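Local coordinates for protein latency-associated nuclear antigen (Murid herpesvirus 4, PDB 4BLG) that carries a C-terminal domain, the part in this crystal, that pairs with a second copy of itself and probably binds DNA, at residues K11-R16 with K53-C57; T22-F27 with K98-V102; F37-F43 with Y85-E91. All coordinates share one frame; numbering follows the deposited sequence.

Contact 1: K11-R16 with K53-C57. With PO4 (phosphate ion), chain E.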
# COMPACT_ATOMS: atom_id res chain seq x y z
N LYS A 11 -6.66 -18.16 17.16
CA LYS A 11 -6.96 -16.85 17.69
C LYS A 11 -7.63 -16.00 16.65
O LYS A 11 -7.28 -16.07 15.47
CB LYS A 11 -5.69 -16.15 18.18
CG LYS A 11 -4.56 -16.00 17.17
CD LYS A 11 -3.44 -15.28 17.91
CE LYS A 11 -2.26 -14.85 17.07
NZ LYS A 11 -1.63 -15.97 16.33
N TYR A 12 -8.60 -15.21 17.11
CA TYR A 12 -9.42 -14.42 16.22
C TYR A 12 -10.28 -15.37 15.39
O TYR A 12 -10.73 -15.04 14.29
CB TYR A 12 -8.55 -13.52 15.34
CG TYR A 12 -7.59 -12.68 16.14
CD1 TYR A 12 -8.00 -12.04 17.31
CD2 TYR A 12 -6.27 -12.52 15.74
CE1 TYR A 12 -7.12 -11.26 18.04
CE2 TYR A 12 -5.38 -11.75 16.47
CZ TYR A 12 -5.82 -11.12 17.62
OH TYR A 12 -4.95 -10.35 18.35
N GLN A 13 -10.51 -16.55 15.95
CA GLN A 13 -11.41 -17.52 15.36
C GLN A 13 -12.76 -16.87 15.10
O GLN A 13 -13.39 -17.16 14.09
CB GLN A 13 -11.59 -18.73 16.26
CG GLN A 13 -12.58 -19.74 15.70
CD GLN A 13 -12.83 -20.88 16.66
OE1 GLN A 13 -12.07 -21.84 16.71
NE2 GLN A 13 -13.91 -20.77 17.43
N GLY A 14 -13.19 -16.00 16.01
CA GLY A 14 -14.47 -15.32 15.87
C GLY A 14 -14.54 -14.48 14.60
O GLY A 14 -15.39 -14.68 13.74
N MET A 15 -13.64 -13.52 14.46
CA MET A 15 -13.67 -12.70 13.26
C MET A 15 -13.49 -13.55 12.00
O MET A 15 -14.12 -13.28 10.98
CB MET A 15 -12.63 -11.60 13.32
CG MET A 15 -12.61 -10.80 12.03
SD MET A 15 -11.71 -9.26 12.15
CE MET A 15 -12.49 -8.36 10.81
N ARG A 16 -12.64 -14.57 12.07
CA ARG A 16 -12.39 -15.41 10.90
C ARG A 16 -13.67 -16.10 10.42
O ARG A 16 -14.04 -16.06 9.24
CB ARG A 16 -11.29 -16.44 11.20
CG ARG A 16 -9.88 -15.84 11.11
CD ARG A 16 -8.78 -16.89 11.27
NE ARG A 16 -8.64 -17.35 12.64
CZ ARG A 16 -9.06 -18.53 13.11
NH1 ARG A 16 -9.68 -19.40 12.32
NH2 ARG A 16 -8.86 -18.84 14.38
N LYS A 53 -4.68 -7.89 14.29
CA LYS A 53 -5.83 -8.79 14.19
C LYS A 53 -6.29 -8.93 12.74
O LYS A 53 -6.42 -10.05 12.24
CB LYS A 53 -7.00 -8.30 15.04
CG LYS A 53 -8.20 -9.27 15.09
CD LYS A 53 -9.31 -8.72 15.99
CE LYS A 53 -10.61 -9.50 15.87
NZ LYS A 53 -11.52 -9.30 17.06
N LEU A 54 -6.53 -7.80 12.07
CA LEU A 54 -7.05 -7.83 10.70
C LEU A 54 -6.07 -8.54 9.78
O LEU A 54 -6.46 -9.19 8.83
CB LEU A 54 -7.32 -6.41 10.18
CG LEU A 54 -8.73 -5.87 10.34
CD1 LEU A 54 -9.24 -6.08 11.74
CD2 LEU A 54 -8.79 -4.39 9.97
N HIS A 55 -4.79 -8.41 10.09
CA HIS A 55 -3.76 -9.01 9.27
C HIS A 55 -3.86 -10.53 9.31
O HIS A 55 -3.77 -11.18 8.28
CB HIS A 55 -2.38 -8.58 9.73
CG HIS A 55 -1.29 -9.46 9.23
ND1 HIS A 55 -0.87 -9.46 7.92
CD2 HIS A 55 -0.54 -10.40 9.86
CE1 HIS A 55 0.09 -10.35 7.76
NE2 HIS A 55 0.31 -10.93 8.93
N LYS A 56 -4.01 -11.10 10.51
CA LYS A 56 -4.14 -12.56 10.59
C LYS A 56 -5.50 -13.00 10.01
O LYS A 56 -5.62 -14.09 9.47
CB LYS A 56 -3.91 -13.09 12.03
CG LYS A 56 -2.50 -12.86 12.67
CD LYS A 56 -1.37 -13.87 12.29
CE LYS A 56 -0.05 -13.48 12.98
NZ LYS A 56 1.20 -13.53 12.16
N CYS A 57 -6.52 -12.15 10.10
CA CYS A 57 -7.87 -12.52 9.68
C CYS A 57 -8.23 -12.33 8.20
O CYS A 57 -8.92 -13.17 7.61
CB CYS A 57 -8.91 -11.80 10.53
SG CYS A 57 -8.95 -12.40 12.22
P PO4 E . -12.57 -12.36 17.68
O1 PO4 E . -13.14 -11.02 17.30
O2 PO4 E . -11.94 -13.01 16.47
O3 PO4 E . -11.52 -12.17 18.75
O4 PO4 E . -13.67 -13.25 18.21
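The backbones close on each other from Tyr12 and Lys53, whose CA atoms lie 7.0 Å apart, to Arg16 and Cys57, where CA to CA is 5.5 Å, as the first turn of helix 13-22 rests against the last turn of helix 48-57. Tyr12, at the N-cap position, lays its flat ring over the aliphatic chain of Lys53: CG of Lys53 sits 3.5 Å from the centroid of the Tyr12 ring and only 10° off the ring normal, a CH-pi contact. CG of Lys53 lies opposite its backbone N (chi1 -175°) and the chain beyond is extended, so its methylenes can serve as a greasy surface while NZ runs on to the phosphate. The smaller Cys57 fills the gap between the helices, its SG meeting CB of Tyr12 at 3.3 Å and CG of Arg16 at 3.7 Å, and standing oblique to the Tyr12 ring. Met15, long and flexible, reaches along the interface until its SD lies 4.0 Å from CD1 of Leu54; beyond, Tyr106 of helix 93-110 covers Met15 and Lys53. The phosphate, probably from the crystallisation liquor, takes a nearly straight bond from Met15 N to its O2 (2.7 Å, 172°), and Gly14, lacking a side chain, lets it come close to the helix start. NZ of Lys53 bonds to O1 at a doubtfully short distance, and Tyr106 OH is also hydrogen-bonded to the phosphate. A helix N terminus, a lysine and a tyrosine hydroxyl together make a small anion site able to hold a phosphate; whether DNA uses it is not established.

Contact 2: T22-F27 with K98-V102. With PO4 (phosphate ion), chain D.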
# COMPACT_ATOMS: atom_id res chain seq x y z
N THR A 22 -19.99 -14.83 6.08
CA THR A 22 -20.59 -13.63 5.51
C THR A 22 -20.27 -13.53 4.02
O THR A 22 -21.10 -13.11 3.22
CB THR A 22 -20.11 -12.37 6.24
OG1 THR A 22 -20.38 -12.50 7.64
CG2 THR A 22 -20.82 -11.14 5.71
N ALA A 23 -19.06 -13.95 3.64
CA ALA A 23 -18.64 -13.90 2.24
C ALA A 23 -17.83 -15.14 1.89
O ALA A 23 -16.60 -15.09 1.81
CB ALA A 23 -17.85 -12.63 1.98
N PRO A 24 -18.51 -16.27 1.66
CA PRO A 24 -17.90 -17.59 1.46
C PRO A 24 -16.91 -17.68 0.31
O PRO A 24 -15.82 -18.21 0.51
CB PRO A 24 -19.11 -18.50 1.19
CG PRO A 24 -20.27 -17.78 1.73
CD PRO A 24 -19.98 -16.32 1.58
N ARG A 25 -17.27 -17.21 -0.87
CA ARG A 25 -16.36 -17.28 -2.02
C ARG A 25 -15.11 -16.44 -1.77
O ARG A 25 -13.99 -16.91 -1.94
CB ARG A 25 -17.06 -16.83 -3.30
CG ARG A 25 -18.11 -17.83 -3.81
CD ARG A 25 -18.97 -17.26 -4.95
NE ARG A 25 -19.55 -15.96 -4.61
CZ ARG A 25 -20.22 -15.19 -5.46
NH1 ARG A 25 -20.42 -15.57 -6.71
NH2 ARG A 25 -20.70 -14.02 -5.04
N LEU A 26 -15.31 -15.20 -1.35
CA LEU A 26 -14.19 -14.30 -1.10
C LEU A 26 -13.21 -14.87 -0.07
O LEU A 26 -11.99 -14.78 -0.25
CB LEU A 26 -14.69 -12.93 -0.65
CG LEU A 26 -13.62 -11.84 -0.50
CD1 LEU A 26 -12.87 -11.63 -1.80
CD2 LEU A 26 -14.25 -10.54 -0.01
N PHE A 27 -13.73 -15.47 1.00
CA PHE A 27 -12.88 -15.93 2.10
C PHE A 27 -12.67 -17.43 2.16
O PHE A 27 -12.11 -17.94 3.12
CB PHE A 27 -13.41 -15.43 3.43
CG PHE A 27 -13.11 -13.99 3.67
CD1 PHE A 27 -11.90 -13.60 4.21
CD2 PHE A 27 -14.04 -13.02 3.35
CE1 PHE A 27 -11.62 -12.27 4.43
CE2 PHE A 27 -13.77 -11.68 3.56
CZ PHE A 27 -12.56 -11.31 4.10
N LYS A 98 -16.91 -5.36 -2.00
CA LYS A 98 -17.46 -6.41 -1.12
C LYS A 98 -16.63 -6.56 0.16
O LYS A 98 -17.17 -6.61 1.26
CB LYS A 98 -17.51 -7.78 -1.83
CG LYS A 98 -18.49 -8.80 -1.19
CD LYS A 98 -18.21 -10.23 -1.68
CE LYS A 98 -18.82 -10.45 -3.07
NZ LYS A 98 -18.05 -11.43 -3.91
N LEU A 99 -15.31 -6.63 -0.01
CA LEU A 99 -14.39 -6.86 1.10
C LEU A 99 -14.51 -5.73 2.09
O LEU A 99 -14.54 -5.95 3.30
CB LEU A 99 -12.96 -6.91 0.58
CG LEU A 99 -11.92 -7.03 1.70
CD1 LEU A 99 -12.18 -8.28 2.52
CD2 LEU A 99 -10.50 -7.03 1.16
N LYS A 100 -14.57 -4.51 1.58
CA LYS A 100 -14.64 -3.33 2.42
C LYS A 100 -15.94 -3.35 3.21
O LYS A 100 -15.95 -3.06 4.41
CB LYS A 100 -14.56 -2.06 1.58
CG LYS A 100 -14.43 -0.80 2.40
CD LYS A 100 -14.56 0.43 1.54
CE LYS A 100 -14.54 1.68 2.38
NZ LYS A 100 -15.61 2.63 1.97
N ARG A 101 -17.04 -3.68 2.54
CA ARG A 101 -18.35 -3.71 3.16
C ARG A 101 -18.40 -4.67 4.34
O ARG A 101 -18.93 -4.34 5.41
CB ARG A 101 -19.41 -4.13 2.15
CG ARG A 101 -20.84 -4.10 2.69
CD ARG A 101 -21.83 -4.32 1.54
NE ARG A 101 -21.70 -3.17 0.66
CZ ARG A 101 -21.37 -3.22 -0.63
NH1 ARG A 101 -21.19 -4.36 -1.27
NH2 ARG A 101 -21.24 -2.09 -1.30
N VAL A 102 -17.88 -5.88 4.12
CA VAL A 102 -17.95 -6.93 5.13
C VAL A 102 -17.09 -6.59 6.33
O VAL A 102 -17.55 -6.61 7.48
CB VAL A 102 -17.50 -8.27 4.53
CG1 VAL A 102 -17.26 -9.29 5.63
CG2 VAL A 102 -18.53 -8.78 3.54
P PO4 D . -19.24 -14.17 -1.54
O1 PO4 D . -20.37 -13.64 -0.69
O2 PO4 D . -17.91 -13.82 -0.93
O3 PO4 D . -19.30 -15.67 -1.67
O4 PO4 D . -19.34 -13.54 -2.91
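Arg25 and Lys98 turn their cationic groups onto one oxygen of a phosphate: NH2 of Arg25 is 2.6 Å and NZ of Lys98 2.7 Å from O4. The anion, probably from the crystallisation liquor, lets the two nitrogens sit close together. A bend in the Arg25 chain (chi3 -51°) folds the guanidinium back so that its NE and NH2 edge faces the phosphate, with NE bonded at 3.0 Å to O3; the bent Lys98 chain comes from the other helix, and its NZ also bonds to OE1 of Gln95. The backbone joins in, for Arg25 N donates to O3 and Leu26 N to O2 (3.0 Å, 167°), consistent with the N-terminal end of the short, weakly bonded helix about 24-27. This helix lies on helix 93-110, which together with helix 48-57 covers one face of the antiparallel sheet. Below the charged rim the contact is oily. Leu26 and Leu99 cross at about a right angle, CD2 of Leu26 lying 3.9 Å from CB of Leu99, while the branched tip of Leu99 offers CD1 to CZ of Phe27 at 3.4 Å. One helical turn on, Val102 meets Thr22: CG2 of Val102 is 3.9 Å from CG2 of Thr22. The threonine gives its methyl to the valine and its OG1 to the carbonyl of His18, and the compact Ala23 beside it lets the chain pass close to Val102.

Contact 3: F37-F43 with Y85-E91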
# COMPACT_ATOMS: atom_id res chain seq x y z
N PHE A 37 -4.27 -9.28 -9.33
CA PHE A 37 -4.91 -8.50 -8.28
C PHE A 37 -4.90 -7.03 -8.68
O PHE A 37 -3.91 -6.33 -8.49
CB PHE A 37 -4.15 -8.67 -6.97
CG PHE A 37 -4.22 -10.06 -6.41
CD1 PHE A 37 -3.34 -11.04 -6.85
CD2 PHE A 37 -5.17 -10.39 -5.45
CE1 PHE A 37 -3.41 -12.32 -6.35
CE2 PHE A 37 -5.23 -11.67 -4.93
CZ PHE A 37 -4.35 -12.64 -5.38
N LYS A 38 -6.01 -6.55 -9.24
CA LYS A 38 -6.09 -5.18 -9.73
C LYS A 38 -6.49 -4.19 -8.64
O LYS A 38 -6.30 -2.98 -8.80
CB LYS A 38 -7.08 -5.08 -10.90
CG LYS A 38 -6.68 -5.89 -12.12
CD LYS A 38 -7.65 -5.68 -13.28
CE LYS A 38 -7.06 -6.20 -14.59
NZ LYS A 38 -7.74 -5.63 -15.79
N SER A 39 -7.03 -4.69 -7.53
CA SER A 39 -7.50 -3.81 -6.47
C SER A 39 -7.07 -4.25 -5.08
O SER A 39 -6.52 -5.33 -4.88
CB SER A 39 -9.02 -3.72 -6.50
OG SER A 39 -9.49 -3.42 -7.79
N ALA A 40 -7.33 -3.37 -4.12
CA ALA A 40 -7.06 -3.68 -2.73
C ALA A 40 -7.92 -2.78 -1.86
O ALA A 40 -8.53 -1.82 -2.34
CB ALA A 40 -5.60 -3.47 -2.42
N VAL A 41 -7.97 -3.11 -0.58
CA VAL A 41 -8.51 -2.18 0.39
C VAL A 41 -7.39 -1.86 1.36
O VAL A 41 -6.76 -2.76 1.92
CB VAL A 41 -9.71 -2.76 1.15
CG1 VAL A 41 -10.30 -1.69 2.07
CG2 VAL A 41 -10.77 -3.26 0.18
N MET A 42 -7.12 -0.58 1.54
CA MET A 42 -6.25 -0.15 2.62
C MET A 42 -7.09 0.00 3.88
O MET A 42 -8.01 0.82 3.93
CB MET A 42 -5.59 1.19 2.28
CG MET A 42 -4.64 1.68 3.38
SD MET A 42 -3.84 3.24 2.98
CE MET A 42 -2.57 2.66 1.84
N PHE A 43 -6.77 -0.80 4.89
CA PHE A 43 -7.39 -0.65 6.19
C PHE A 43 -6.39 0.06 7.08
O PHE A 43 -5.25 -0.37 7.18
CB PHE A 43 -7.76 -2.01 6.80
CG PHE A 43 -8.85 -2.73 6.07
CD1 PHE A 43 -10.17 -2.32 6.18
CD2 PHE A 43 -8.55 -3.83 5.27
CE1 PHE A 43 -11.18 -2.99 5.50
CE2 PHE A 43 -9.54 -4.50 4.59
CZ PHE A 43 -10.86 -4.08 4.70
N TYR A 85 -1.41 0.96 8.78
CA TYR A 85 -2.23 0.48 7.67
C TYR A 85 -1.81 -0.91 7.25
O TYR A 85 -0.75 -1.39 7.62
CB TYR A 85 -2.11 1.40 6.46
CG TYR A 85 -0.89 1.12 5.60
CD1 TYR A 85 0.33 1.73 5.86
CD2 TYR A 85 -0.96 0.24 4.52
CE1 TYR A 85 1.45 1.47 5.07
CE2 TYR A 85 0.15 -0.02 3.73
CZ TYR A 85 1.35 0.60 4.01
OH TYR A 85 2.45 0.33 3.22
N LEU A 86 -2.67 -1.56 6.48
CA LEU A 86 -2.29 -2.74 5.74
C LEU A 86 -3.11 -2.74 4.47
O LEU A 86 -4.10 -2.03 4.37
CB LEU A 86 -2.52 -4.03 6.54
CG LEU A 86 -3.94 -4.40 6.98
CD1 LEU A 86 -4.80 -4.84 5.82
CD2 LEU A 86 -3.86 -5.51 8.01
N LEU A 87 -2.66 -3.53 3.51
CA LEU A 87 -3.32 -3.65 2.22
C LEU A 87 -3.84 -5.06 2.07
O LEU A 87 -3.14 -6.02 2.38
CB LEU A 87 -2.34 -3.36 1.09
CG LEU A 87 -1.90 -1.91 0.94
CD1 LEU A 87 -0.83 -1.81 -0.13
CD2 LEU A 87 -3.10 -1.05 0.58
N SER A 88 -5.08 -5.19 1.60
CA SER A 88 -5.67 -6.49 1.36
C SER A 88 -5.97 -6.53 -0.11
O SER A 88 -6.86 -5.82 -0.58
CB SER A 88 -6.97 -6.67 2.16
OG SER A 88 -6.75 -6.50 3.55
N PHE A 89 -5.22 -7.35 -0.84
CA PHE A 89 -5.34 -7.40 -2.29
C PHE A 89 -6.43 -8.36 -2.73
O PHE A 89 -6.60 -9.44 -2.16
CB PHE A 89 -4.00 -7.83 -2.90
CG PHE A 89 -2.87 -6.91 -2.56
CD1 PHE A 89 -2.65 -5.75 -3.29
CD2 PHE A 89 -2.02 -7.19 -1.50
CE1 PHE A 89 -1.61 -4.89 -2.97
CE2 PHE A 89 -0.98 -6.34 -1.18
CZ PHE A 89 -0.77 -5.19 -1.92
N VAL A 90 -7.17 -7.95 -3.77
CA VAL A 90 -8.25 -8.75 -4.35
C VAL A 90 -8.25 -8.58 -5.86
O VAL A 90 -7.57 -7.70 -6.41
CB VAL A 90 -9.63 -8.30 -3.84
CG1 VAL A 90 -9.78 -8.57 -2.35
CG2 VAL A 90 -9.86 -6.83 -4.14
N GLU A 91 -9.04 -9.43 -6.52
CA GLU A 91 -9.04 -9.47 -7.98
C GLU A 91 -9.35 -8.10 -8.62
O GLU A 91 -8.66 -7.69 -9.56
CB GLU A 91 -10.05 -10.50 -8.49
CG GLU A 91 -9.70 -11.04 -9.88
CD GLU A 91 -10.64 -12.13 -10.38
OE1 GLU A 91 -11.60 -12.49 -9.66
OE2 GLU A 91 -10.40 -12.64 -11.50
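Val41 and Ser88 lie in the tight middle of the strand pair, with reciprocal backbone bonds, Val41 N to Ser88 O at 2.9 Å and Ser88 N to Val41 O at 3.0 Å. Phe43 and Leu86 repeat the pattern, and on the same face the Phe43 ring turns its edge to CD1 of Leu86, 3.9 Å from CD2 of the ring, and to OG of Ser88, with CG1 of Val41 on one face. Small Ser88 fits beneath helix 93-110, and its hydroxyl bonds to Ser65 OG. These are the central strands of the antiparallel sheet in a beta-alpha-beta-beta-alpha-beta core, the topology of the EBNA1 and papillomavirus E2 DNA-binding domains. The face bearing Ala40, Met42, Leu87 and Phe89 looks to the second subunit. Small Ala40 allows its CA to come within 4.1 Å of CA of Phe89, and Met42, bent at its end (chi3 -78°), puts CE 4.0 Å from CD2 of Tyr85, while its SD makes an oblique Met-aromatic contact with the ring; Tyr85 OH bonds to Tyr85 OH of the second subunit. Toward Lys38 one bond lengthens, Ser39 N to Val90 O at 3.3 Å, though Val90 N to Ser39 O stays short and straight, and Lys38 N reaches Glu91 O from above the carbonyl plane. Phe37 tucks its ring against Phe89 and Val90, but the exposed Lys38 chain leads away and the partly exposed Glu91 touches Pro34.

In the fold
From the N terminus, helix 13-22 begins in contact 1, which closes a loop at helix 48-57, and ends in contact 2, which closes a longer one at helix 93-110; their segments alternate along the chain, so the two cross. Contact 3 closes the loop from strand 39-45 to strand 84-90, which holds helix 48-57 and strand 64-70. It is nested inside contact 2 and crosses contact 1, because 53-57 falls between 37-43 and 85-91 while 11-16 precedes both. The N-terminal helices are thereby laid over the two helices that cover the sheet. Leu99 touches Val41, Ser88 and Val90, while Leu54 and His55 pack on Phe43 and Leu86. Both phosphates lie on the helical layer, whereas the sheet's other face meets the second subunit.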